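Local coordinates for takeout-like protein 1 (Epiphyas postvittana, PDB 3E8T) that binds ubiquinone-8 along a long internal pocket and, as a takeout-family member, probably acts as a carrier of hydrophobic ligands in the insect, at residues Met16-Ala19 with Phe20-Leu24; Val193-Ala196 with Ala197-Lys200; Lys211-Ile214 with Ala215-Ala218. One frame throughout, in Å; residues are numbered along the deposited sequence.

Contact 1 of 3, residues Met16-Ala19 with Phe20-Leu24. With UQ8 (Ubiquinone-8), chain B.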
loop_
_atom_site.group_PDB
_atom_site.type_symbol
_atom_site.label_atom_id
_atom_site.label_comp_id
_atom_site.label_asym_id
_atom_site.label_seq_id
_atom_site.Cartn_x
_atom_site.Cartn_y
_atom_site.Cartn_z
ATOM N N MET A 16 9.594 5.273 -18.378
ATOM C CA MET A 16 8.405 5.038 -17.583
ATOM C C MET A 16 8.670 5.056 -16.088
ATOM O O MET A 16 7.846 5.526 -15.304
ATOM C CB MET A 16 7.756 3.735 -17.973
ATOM C CG MET A 16 7.102 3.801 -19.331
ATOM S SD MET A 16 5.692 4.868 -19.333
ATOM C CE MET A 16 4.488 3.755 -18.701
ATOM N N THR A 17 9.825 4.533 -15.719
ATOM C CA THR A 17 10.244 4.552 -14.337
ATOM C C THR A 17 10.359 5.992 -13.834
ATOM O O THR A 17 9.806 6.349 -12.784
ATOM C CB THR A 17 11.564 3.775 -14.149
ATOM O OG1 THR A 17 11.384 2.410 -14.570
ATOM C CG2 THR A 17 12.021 3.804 -12.683
ATOM N N SER A 18 11.059 6.848 -14.602
ATOM C CA SER A 18 11.175 8.247 -14.221
ATOM C C SER A 18 9.810 8.960 -14.242
ATOM O O SER A 18 9.557 9.822 -13.417
ATOM C CB SER A 18 12.189 8.962 -15.123
ATOM O OG SER A 18 12.222 10.369 -14.850
ATOM N N ALA A 19 8.970 8.654 -15.217
ATOM C CA ALA A 19 7.667 9.329 -15.349
ATOM C C ALA A 19 6.810 9.000 -14.130
ATOM O O ALA A 19 6.170 9.867 -13.575
ATOM C CB ALA A 19 6.972 8.948 -16.604
ATOM N N PHE A 20 6.815 7.736 -13.709
ATOM C CA PHE A 20 6.030 7.339 -12.533
ATOM C C PHE A 20 6.624 8.056 -11.319
ATOM O O PHE A 20 5.878 8.583 -10.457
ATOM C CB PHE A 20 6.086 5.824 -12.318
ATOM C CG PHE A 20 5.031 5.021 -13.060
ATOM C CD1 PHE A 20 4.717 5.254 -14.387
ATOM C CD2 PHE A 20 4.323 4.008 -12.394
ATOM C CE1 PHE A 20 3.767 4.520 -15.051
ATOM C CE2 PHE A 20 3.366 3.255 -13.077
ATOM C CZ PHE A 20 3.085 3.512 -14.397
ATOM N N GLN A 21 7.941 8.059 -11.215
ATOM C CA GLN A 21 8.600 8.717 -10.097
ATOM C C GLN A 21 8.238 10.204 -9.980
ATOM O O GLN A 21 7.981 10.699 -8.896
ATOM C CB GLN A 21 10.110 8.564 -10.185
ATOM C CG GLN A 21 10.879 9.109 -8.990
ATOM C CD GLN A 21 10.636 8.249 -7.771
ATOM O OE1 GLN A 21 11.280 7.225 -7.640
ATOM N NE2 GLN A 21 9.762 8.687 -6.867
ATOM N N GLN A 22 8.248 10.941 -11.091
ATOM C CA GLN A 22 8.034 12.389 -11.021
ATOM C C GLN A 22 6.586 12.752 -10.800
ATOM O O GLN A 22 6.303 13.814 -10.242
ATOM C CB GLN A 22 8.553 13.084 -12.270
ATOM C CG GLN A 22 10.032 13.003 -12.402
ATOM C CD GLN A 22 10.752 13.587 -11.214
ATOM O OE1 GLN A 22 11.375 12.862 -10.417
ATOM N NE2 GLN A 22 10.644 14.901 -11.063
ATOM N N ALA A 23 5.686 11.896 -11.252
ATOM C CA ALA A 23 4.244 12.125 -11.016
ATOM C C ALA A 23 3.734 11.697 -9.657
ATOM O O ALA A 23 2.734 12.235 -9.173
ATOM C CB ALA A 23 3.464 11.388 -12.042
ATOM N N LEU A 24 4.355 10.671 -9.100
ATOM C CA LEU A 24 3.861 10.086 -7.865
ATOM C C LEU A 24 3.514 11.107 -6.785
ATOM O O LEU A 24 2.423 10.993 -6.206
ATOM C CB LEU A 24 4.893 9.072 -7.340
ATOM C CG LEU A 24 4.608 8.480 -5.932
ATOM C CD1 LEU A 24 3.469 7.597 -6.130
ATOM C CD2 LEU A 24 5.863 7.717 -5.430
HETATM C C45 UQ8 B . -1.415 -6.057 17.013
HETATM C C44 UQ8 B . -0.503 -7.210 16.586
HETATM C C46 UQ8 B . 0.062 -7.865 17.818
HETATM C C43 UQ8 B . 0.616 -6.774 15.659
HETATM C C42 UQ8 B . 0.097 -5.845 14.550
HETATM C C41 UQ8 B . -0.754 -6.648 13.576
HETATM C C39 UQ8 B . -0.415 -6.269 12.151
HETATM C C40 UQ8 B . -1.484 -5.763 11.184
HETATM C C38 UQ8 B . 0.861 -6.449 11.691
HETATM C C37 UQ8 B . 1.290 -6.132 10.410
HETATM C C36 UQ8 B . 2.816 -6.202 10.462
HETATM C C34 UQ8 B . 3.480 -5.709 9.189
HETATM C C35 UQ8 B . 4.857 -5.562 9.258
HETATM C C33 UQ8 B . 2.727 -5.357 8.072
HETATM C C32 UQ8 B . 3.173 -4.926 6.826
HETATM C C31 UQ8 B . 2.049 -4.068 6.186
HETATM C C29 UQ8 B . 2.341 -3.667 4.747
HETATM C C30 UQ8 B . 2.915 -4.714 3.739
HETATM C C28 UQ8 B . 2.097 -2.363 4.330
HETATM C C27 UQ8 B . 2.323 -1.873 3.050
HETATM C C26 UQ8 B . 1.340 -0.749 2.690
HETATM C C24 UQ8 B . 1.754 -0.062 1.384
HETATM C C25 UQ8 B . 3.025 0.802 1.324
HETATM C C23 UQ8 B . 0.982 -0.230 0.256
HETATM C C22 UQ8 B . 1.200 0.323 -1.009
HETATM C C21 UQ8 B . 0.210 -0.236 -2.030
HETATM C C19 UQ8 B . 0.567 0.022 -3.494
HETATM C C20 UQ8 B . -0.362 -0.709 -4.461
HETATM C C18 UQ8 B . 0.719 1.513 -3.830
HETATM C C17 UQ8 B . 0.978 1.727 -5.328
HETATM C C16 UQ8 B . 1.600 3.099 -5.638
HETATM C C14 UQ8 B . 1.468 3.373 -7.132
HETATM C C15 UQ8 B . 1.681 2.214 -8.124
HETATM C C13 UQ8 B . 1.129 4.636 -7.611
HETATM C C12 UQ8 B . 0.981 4.915 -8.968
HETATM C C11 UQ8 B . 1.277 6.384 -9.332
HETATM C C9 UQ8 B . 1.702 6.524 -10.806
HETATM C C10 UQ8 B . 1.310 5.298 -11.649
HETATM C C8 UQ8 B . 1.094 7.804 -11.374
HETATM C C7 UQ8 B . -0.011 7.536 -12.400
HETATM C C6 UQ8 B . 0.529 7.254 -13.823
HETATM C C1 UQ8 B . -0.019 6.202 -14.567
HETATM C C1M UQ8 B . -1.035 5.441 -13.989
HETATM C C2 UQ8 B . 0.432 5.899 -15.858
HETATM O O2 UQ8 B . -0.056 4.974 -16.514
HETATM C C3 UQ8 B . 1.441 6.656 -16.432
HETATM O O3 UQ8 B . 1.877 6.360 -17.690
HETATM C C3M UQ8 B . 1.050 7.003 -18.659
HETATM C C4 UQ8 B . 2.010 7.702 -15.718
HETATM O O4 UQ8 B . 3.004 8.437 -16.301
HETATM C C4M UQ8 B . 4.059 7.582 -16.767
HETATM C C5 UQ8 B . 1.560 7.998 -14.423
HETATM O O5 UQ8 B . 2.077 8.940 -13.817
HETATM O O HOH W 1 12.234 10.876 -11.969
#
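Phe-20 meets Met-16 one helical turn back, CE1 of the ring lying 3.8 Å from Met-16 CE. The methionine can reach it because its chain bends at chi2 and chi3 (-68° and -83°), which curls the methyl round to the ring. The same turn is closed in the backbone by Phe-20 N donating to Met-16 O. C10 of ubiquinone-8 lies over one face of the ring, toward the rim, a tight 3.2 Å from Phe-20 CE2. Phe-20 CE1 comes to 3.4 Å from the quinone carbon C3. Gln-21 turns to the other side of helix 13-28, its N bonded to Thr-17 O and its amide gripped at both ends by strand 54-77, through Ile-71 N and Ala-69 O. In the juvenile hormone binding protein fold a curved antiparallel sheet wraps round a long helix; here the shorter N-terminal helix uses one side to border the pocket and another to pack on that sheet. Gln-22 N bonds to Ser-18 O at 2.9 Å. A water links Ser-18 OG to Gln-22 OE1, a less certain bridge because the glutamine is modelled in two conformers; Ser-18 OG is also bonded to Glu-6. Ala-23 N donates to Ala-19 O, and both alanines turn small methyls to the headgroup: Ala-19 CB is a tight 3.2 Å from the methoxy carbon C4M, and Ala-23 CB 3.3 Å from the quinone oxygen O5.

Contact 2 of 3, residues Val193-Ala196 with Ala197-Lys200. With UQ8 (Ubiquinone-8), chain B.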
loop_
_atom_site.group_PDB
_atom_site.type_symbol
_atom_site.label_atom_id
_atom_site.label_comp_id
_atom_site.label_asym_id
_atom_site.label_seq_id
_atom_site.Cartn_x
_atom_site.Cartn_y
_atom_site.Cartn_z
ATOM N N VAL A 193 -3.274 -5.926 5.750
ATOM C CA VAL A 193 -2.967 -4.514 5.869
ATOM C C VAL A 193 -2.608 -3.927 4.501
ATOM O O VAL A 193 -3.112 -2.891 4.073
ATOM C CB VAL A 193 -1.834 -4.330 6.908
ATOM C CG1 VAL A 193 -1.466 -2.849 7.063
ATOM C CG2 VAL A 193 -2.262 -4.952 8.243
ATOM N N MET A 194 -1.750 -4.640 3.770
ATOM C CA MET A 194 -1.405 -4.251 2.408
ATOM C C MET A 194 -2.679 -4.109 1.578
ATOM O O MET A 194 -2.810 -3.160 0.811
ATOM C CB MET A 194 -0.481 -5.295 1.762
ATOM C CG MET A 194 -0.226 -5.040 0.265
ATOM S SD MET A 194 0.983 -6.189 -0.420
ATOM C CE MET A 194 0.129 -7.781 -0.367
ATOM N N GLU A 195 -3.600 -5.063 1.696
ATOM C CA GLU A 195 -4.814 -5.050 0.865
ATOM C C GLU A 195 -5.684 -3.862 1.203
ATOM O O GLU A 195 -6.340 -3.278 0.317
ATOM C CB GLU A 195 -5.600 -6.337 0.994
ATOM C CG GLU A 195 -6.947 -6.350 0.265
ATOM C CD GLU A 195 -6.958 -6.220 -1.287
ATOM O OE1 GLU A 195 -5.946 -5.899 -1.982
ATOM O OE2 GLU A 195 -8.077 -6.417 -1.828
ATOM N N ALA A 196 -5.760 -3.479 2.473
ATOM C CA ALA A 196 -6.600 -2.327 2.887
ATOM C C ALA A 196 -6.102 -1.089 2.132
ATOM O O ALA A 196 -6.873 -0.202 1.738
ATOM C CB ALA A 196 -6.483 -2.107 4.412
ATOM N N ALA A 197 -4.793 -1.007 1.970
ATOM C CA ALA A 197 -4.233 0.131 1.245
ATOM C C ALA A 197 -4.362 -0.032 -0.260
ATOM O O ALA A 197 -4.768 0.887 -0.967
ATOM C CB ALA A 197 -2.812 0.335 1.635
ATOM N N ALA A 198 -3.954 -1.202 -0.753
ATOM C CA ALA A 198 -3.883 -1.413 -2.190
ATOM C C ALA A 198 -5.235 -1.284 -2.877
ATOM O O ALA A 198 -5.337 -0.770 -3.980
ATOM C CB ALA A 198 -3.268 -2.790 -2.492
ATOM N N LYS A 199 -6.296 -1.755 -2.236
ATOM C CA LYS A 199 -7.590 -1.698 -2.906
ATOM C C LYS A 199 -8.008 -0.248 -3.148
ATOM O O LYS A 199 -8.552 0.086 -4.214
ATOM C CB LYS A 199 -8.654 -2.460 -2.111
ATOM C CG LYS A 199 -9.090 -1.851 -0.808
ATOM C CD LYS A 199 -9.819 -2.945 -0.017
ATOM C CE LYS A 199 -10.729 -2.439 1.043
ATOM N NZ LYS A 199 -11.335 -3.602 1.767
ATOM N N LYS A 200 -7.692 0.639 -2.199
ATOM C CA LYS A 200 -8.011 2.059 -2.319
ATOM C C LYS A 200 -7.139 2.741 -3.361
ATOM O O LYS A 200 -7.624 3.537 -4.171
ATOM C CB LYS A 200 -7.832 2.756 -0.964
ATOM C CG LYS A 200 -8.273 4.201 -0.905
ATOM C CD LYS A 200 -8.723 4.546 0.498
ATOM C CE LYS A 200 -9.148 5.989 0.614
ATOM N NZ LYS A 200 -9.845 6.243 1.921
HETATM C C45 UQ8 B . -1.415 -6.057 17.013
HETATM C C44 UQ8 B . -0.503 -7.210 16.586
HETATM C C46 UQ8 B . 0.062 -7.865 17.818
HETATM C C43 UQ8 B . 0.616 -6.774 15.659
HETATM C C42 UQ8 B . 0.097 -5.845 14.550
HETATM C C41 UQ8 B . -0.754 -6.648 13.576
HETATM C C39 UQ8 B . -0.415 -6.269 12.151
HETATM C C40 UQ8 B . -1.484 -5.763 11.184
HETATM C C38 UQ8 B . 0.861 -6.449 11.691
HETATM C C37 UQ8 B . 1.290 -6.132 10.410
HETATM C C36 UQ8 B . 2.816 -6.202 10.462
HETATM C C34 UQ8 B . 3.480 -5.709 9.189
HETATM C C35 UQ8 B . 4.857 -5.562 9.258
HETATM C C33 UQ8 B . 2.727 -5.357 8.072
HETATM C C32 UQ8 B . 3.173 -4.926 6.826
HETATM C C31 UQ8 B . 2.049 -4.068 6.186
HETATM C C29 UQ8 B . 2.341 -3.667 4.747
HETATM C C30 UQ8 B . 2.915 -4.714 3.739
HETATM C C28 UQ8 B . 2.097 -2.363 4.330
HETATM C C27 UQ8 B . 2.323 -1.873 3.050
HETATM C C26 UQ8 B . 1.340 -0.749 2.690
HETATM C C24 UQ8 B . 1.754 -0.062 1.384
HETATM C C25 UQ8 B . 3.025 0.802 1.324
HETATM C C23 UQ8 B . 0.982 -0.230 0.256
HETATM C C22 UQ8 B . 1.200 0.323 -1.009
HETATM C C21 UQ8 B . 0.210 -0.236 -2.030
HETATM C C19 UQ8 B . 0.567 0.022 -3.494
HETATM C C20 UQ8 B . -0.362 -0.709 -4.461
HETATM C C18 UQ8 B . 0.719 1.513 -3.830
HETATM C C17 UQ8 B . 0.978 1.727 -5.328
HETATM C C16 UQ8 B . 1.600 3.099 -5.638
HETATM C C14 UQ8 B . 1.468 3.373 -7.132
HETATM C C15 UQ8 B . 1.681 2.214 -8.124
HETATM C C13 UQ8 B . 1.129 4.636 -7.611
HETATM C C12 UQ8 B . 0.981 4.915 -8.968
HETATM C C11 UQ8 B . 1.277 6.384 -9.332
HETATM C C9 UQ8 B . 1.702 6.524 -10.806
HETATM C C10 UQ8 B . 1.310 5.298 -11.649
HETATM C C8 UQ8 B . 1.094 7.804 -11.374
HETATM C C7 UQ8 B . -0.011 7.536 -12.400
HETATM C C6 UQ8 B . 0.529 7.254 -13.823
HETATM C C1 UQ8 B . -0.019 6.202 -14.567
HETATM C C1M UQ8 B . -1.035 5.441 -13.989
HETATM C C2 UQ8 B . 0.432 5.899 -15.858
HETATM O O2 UQ8 B . -0.056 4.974 -16.514
HETATM C C3 UQ8 B . 1.441 6.656 -16.432
HETATM O O3 UQ8 B . 1.877 6.360 -17.690
HETATM C C3M UQ8 B . 1.050 7.003 -18.659
HETATM C C4 UQ8 B . 2.010 7.702 -15.718
HETATM O O4 UQ8 B . 3.004 8.437 -16.301
HETATM C C4M UQ8 B . 4.059 7.582 -16.767
HETATM C C5 UQ8 B . 1.560 7.998 -14.423
HETATM O O5 UQ8 B . 2.077 8.940 -13.817
#
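Ala-197 N divides its hydrogen between Val-193 O, at 3.3 Å, and Met-194 O, the latter only a weak bond, while Ala-198 N to Met-194 O and Lys-199 N to Glu-195 O are nearly straight helical bonds, each with 165° at the hydrogen. The next step departs from that pattern: Lys-200 N stands 4.1 Å from Ala-196 O and bonds weakly to Ala-197 O instead, a local tightening of the helix. Three alanines in a row keep this part of the helix slim. The methyl of Ala-198 packs on Met-194 O, with CB 3.4 Å from it, and also approaches the prenyl methyl C20 of ubiquinone-8. Earlier in the turn Val-193 CG2 meets C40 of the tail at a doubtfully short separation, and Met-194, modelled in two conformers, adds its CB near C30; these are purely apolar touches on the isoprenoid chain. On the solvent side Glu-195 doubles back at chi2 (63°), which carries its carboxylate over the CB atoms of Ala-198 and Lys-199, and its OE1 is bonded to Tyr-146 OH. Lys-199 crosses it at about a right angle; its CG is wedged between its own N and carbonyl carbon, 3.3 Å from Glu-195 O. The charged ends do not meet, OE2 of Glu-195 and NZ of Lys-199 being 5.6 Å apart. Helix 182-211 is the long helix around which the curved antiparallel sheet of the juvenile hormone binding protein fold wraps: Met-194 and Ala-198 touch strand 139-153, while Val-193, Ala-196 and Ala-197 touch strand 42-51.

Contact 3 of 3, residues Lys211-Ile214 with Ala215-Ala218. With UQ8 (Ubiquinone-8), chain B.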
loop_
_atom_site.group_PDB
_atom_site.type_symbol
_atom_site.label_atom_id
_atom_site.label_comp_id
_atom_site.label_asym_id
_atom_site.label_seq_id
_atom_site.Cartn_x
_atom_site.Cartn_y
_atom_site.Cartn_z
ATOM N N LYS A 211 -10.197 8.600 -16.997
ATOM C CA LYS A 211 -10.660 9.935 -17.358
ATOM C C LYS A 211 -9.610 10.801 -18.024
ATOM O O LYS A 211 -9.972 11.876 -18.520
ATOM C CB LYS A 211 -11.233 10.654 -16.137
ATOM C CG LYS A 211 -10.225 11.223 -15.159
ATOM C CD LYS A 211 -10.777 11.522 -13.751
ATOM C CE LYS A 211 -11.914 12.523 -13.785
ATOM N NZ LYS A 211 -11.527 13.890 -14.349
ATOM N N VAL A 212 -8.364 10.340 -18.133
ATOM C CA VAL A 212 -7.286 11.076 -18.781
ATOM C C VAL A 212 -6.911 10.316 -20.053
ATOM O O VAL A 212 -6.510 9.174 -19.991
ATOM C CB VAL A 212 -6.075 11.270 -17.873
ATOM C CG1 VAL A 212 -5.022 12.056 -18.616
ATOM C CG2 VAL A 212 -6.495 12.045 -16.600
ATOM N N PRO A 213 -7.064 10.934 -21.247
ATOM C CA PRO A 213 -6.730 10.229 -22.476
ATOM C C PRO A 213 -5.293 9.753 -22.429
ATOM O O PRO A 213 -4.416 10.489 -21.983
ATOM C CB PRO A 213 -6.911 11.298 -23.552
ATOM C CG PRO A 213 -7.836 12.291 -22.955
ATOM C CD PRO A 213 -7.562 12.296 -21.493
ATOM N N ILE A 214 -5.048 8.541 -22.876
ATOM C CA ILE A 214 -3.715 7.976 -22.791
ATOM C C ILE A 214 -2.732 8.814 -23.604
ATOM O O ILE A 214 -1.566 8.939 -23.230
ATOM C CB ILE A 214 -3.706 6.466 -23.133
ATOM C CG1 ILE A 214 -2.339 5.837 -22.863
ATOM C CG2 ILE A 214 -4.100 6.222 -24.561
ATOM C CD1 ILE A 214 -1.889 5.952 -21.407
ATOM N N ALA A 215 -3.206 9.436 -24.677
ATOM C CA ALA A 215 -2.353 10.277 -25.500
ATOM C C ALA A 215 -1.829 11.502 -24.758
ATOM O O ALA A 215 -0.828 12.087 -25.186
ATOM C CB ALA A 215 -3.110 10.724 -26.758
ATOM N N GLU A 216 -2.494 11.923 -23.691
ATOM C CA GLU A 216 -2.080 13.108 -22.916
ATOM C C GLU A 216 -0.941 12.813 -21.963
ATOM O O GLU A 216 -0.243 13.742 -21.517
ATOM C CB GLU A 216 -3.253 13.696 -22.120
ATOM C CG GLU A 216 -4.275 14.458 -22.985
ATOM C CD GLU A 216 -5.352 15.190 -22.173
ATOM O OE1 GLU A 216 -5.184 15.392 -20.945
ATOM O OE2 GLU A 216 -6.378 15.578 -22.779
ATOM N N ILE A 217 -0.720 11.539 -21.648
ATOM C CA ILE A 217 0.302 11.176 -20.671
ATOM C C ILE A 217 1.318 10.172 -21.177
ATOM O O ILE A 217 2.211 9.795 -20.429
ATOM C CB ILE A 217 -0.313 10.680 -19.364
ATOM C CG1 ILE A 217 -1.166 9.435 -19.585
ATOM C CG2 ILE A 217 -1.157 11.801 -18.686
ATOM C CD1 ILE A 217 -1.727 8.858 -18.307
ATOM N N ALA A 218 1.200 9.747 -22.424
ATOM C CA ALA A 218 2.115 8.786 -23.038
ATOM C C ALA A 218 2.119 8.948 -24.542
ATOM O O ALA A 218 1.232 9.600 -25.097
ATOM C CB ALA A 218 1.765 7.357 -22.656
HETATM C C45 UQ8 B . -1.415 -6.057 17.013
HETATM C C44 UQ8 B . -0.503 -7.210 16.586
HETATM C C46 UQ8 B . 0.062 -7.865 17.818
HETATM C C43 UQ8 B . 0.616 -6.774 15.659
HETATM C C42 UQ8 B . 0.097 -5.845 14.550
HETATM C C41 UQ8 B . -0.754 -6.648 13.576
HETATM C C39 UQ8 B . -0.415 -6.269 12.151
HETATM C C40 UQ8 B . -1.484 -5.763 11.184
HETATM C C38 UQ8 B . 0.861 -6.449 11.691
HETATM C C37 UQ8 B . 1.290 -6.132 10.410
HETATM C C36 UQ8 B . 2.816 -6.202 10.462
HETATM C C34 UQ8 B . 3.480 -5.709 9.189
HETATM C C35 UQ8 B . 4.857 -5.562 9.258
HETATM C C33 UQ8 B . 2.727 -5.357 8.072
HETATM C C32 UQ8 B . 3.173 -4.926 6.826
HETATM C C31 UQ8 B . 2.049 -4.068 6.186
HETATM C C29 UQ8 B . 2.341 -3.667 4.747
HETATM C C30 UQ8 B . 2.915 -4.714 3.739
HETATM C C28 UQ8 B . 2.097 -2.363 4.330
HETATM C C27 UQ8 B . 2.323 -1.873 3.050
HETATM C C26 UQ8 B . 1.340 -0.749 2.690
HETATM C C24 UQ8 B . 1.754 -0.062 1.384
HETATM C C25 UQ8 B . 3.025 0.802 1.324
HETATM C C23 UQ8 B . 0.982 -0.230 0.256
HETATM C C22 UQ8 B . 1.200 0.323 -1.009
HETATM C C21 UQ8 B . 0.210 -0.236 -2.030
HETATM C C19 UQ8 B . 0.567 0.022 -3.494
HETATM C C20 UQ8 B . -0.362 -0.709 -4.461
HETATM C C18 UQ8 B . 0.719 1.513 -3.830
HETATM C C17 UQ8 B . 0.978 1.727 -5.328
HETATM C C16 UQ8 B . 1.600 3.099 -5.638
HETATM C C14 UQ8 B . 1.468 3.373 -7.132
HETATM C C15 UQ8 B . 1.681 2.214 -8.124
HETATM C C13 UQ8 B . 1.129 4.636 -7.611
HETATM C C12 UQ8 B . 0.981 4.915 -8.968
HETATM C C11 UQ8 B . 1.277 6.384 -9.332
HETATM C C9 UQ8 B . 1.702 6.524 -10.806
HETATM C C10 UQ8 B . 1.310 5.298 -11.649
HETATM C C8 UQ8 B . 1.094 7.804 -11.374
HETATM C C7 UQ8 B . -0.011 7.536 -12.400
HETATM C C6 UQ8 B . 0.529 7.254 -13.823
HETATM C C1 UQ8 B . -0.019 6.202 -14.567
HETATM C C1M UQ8 B . -1.035 5.441 -13.989
HETATM C C2 UQ8 B . 0.432 5.899 -15.858
HETATM O O2 UQ8 B . -0.056 4.974 -16.514
HETATM C C3 UQ8 B . 1.441 6.656 -16.432
HETATM O O3 UQ8 B . 1.877 6.360 -17.690
HETATM C C3M UQ8 B . 1.050 7.003 -18.659
HETATM C C4 UQ8 B . 2.010 7.702 -15.718
HETATM O O4 UQ8 B . 3.004 8.437 -16.301
HETATM C C4M UQ8 B . 4.059 7.582 -16.767
HETATM C C5 UQ8 B . 1.560 7.998 -14.423
HETATM O O5 UQ8 B . 2.077 8.940 -13.817
#
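Pro-213 and Glu-216 face each other across a tight turn. The motif is a pair of overlapping type I turns forming a short, weakly bonded helix, 214-217, which follows the long helix 182-211 near the C-terminus of this juvenile hormone binding protein fold. Its bonds span three residues: Glu-216 N donates to Pro-213 O at 2.9 Å and Ile-217 N to Ile-214 O at 3.2 Å, both donors standing above the carbonyl plane rather than on a lone pair. Ala-218 N adds a weak bond to Ile-214 O. On the outer side the bump is the proline ring: the extended Glu-216 chain crosses it obliquely, with OE2 3.6 Å from Pro-213 CG and the carboxylate carbon CD 3.7 Å from Pro-213 CD. An alanine here would take away CG and CD, and is likely to leave the Glu-216 carboxylate free to swing and the preceding backbone less restricted. On the inner side three branched chains interlock. Val-212 sends CG1 to 3.9 Å from Ile-217 CG2, the two chains crossing at about a right angle. Ile-214 reaches in from another side, its CD1 resting in the notch between Ile-217 CG1, at 4.0 Å, and Ala-218 CB. The same CG1 branch of Ile-217 also turns to the quinone: with chi1 at 61°, CG1 stands between the backbone N and carbonyl carbon, and CD1 ends 3.4 Å from the ubiquinone-8 methoxy carbon C3M.

Overall arrangement
All three contacts are local turns bordering the same ubiquinone-8, but at different points along it. Contact 2 is the buried one, its centre about 5 Å from that of the chain, where helix 182-211 offers aliphatic groups to the isoprenoid tail. Contacts 1 and 3 are only partly buried and sit on the same side of the chain's centre, their own centres about 15 Å apart; both meet the methoxy-substituted headgroup, contact 1 with an aromatic ring and small methyls, contact 3 with an isoleucine. Regular helical bonding dominates contact 1, whereas contact 3 relies on three-residue turns. Helix 214-217 follows helix 182-211, the helix of contact 2, in the chain.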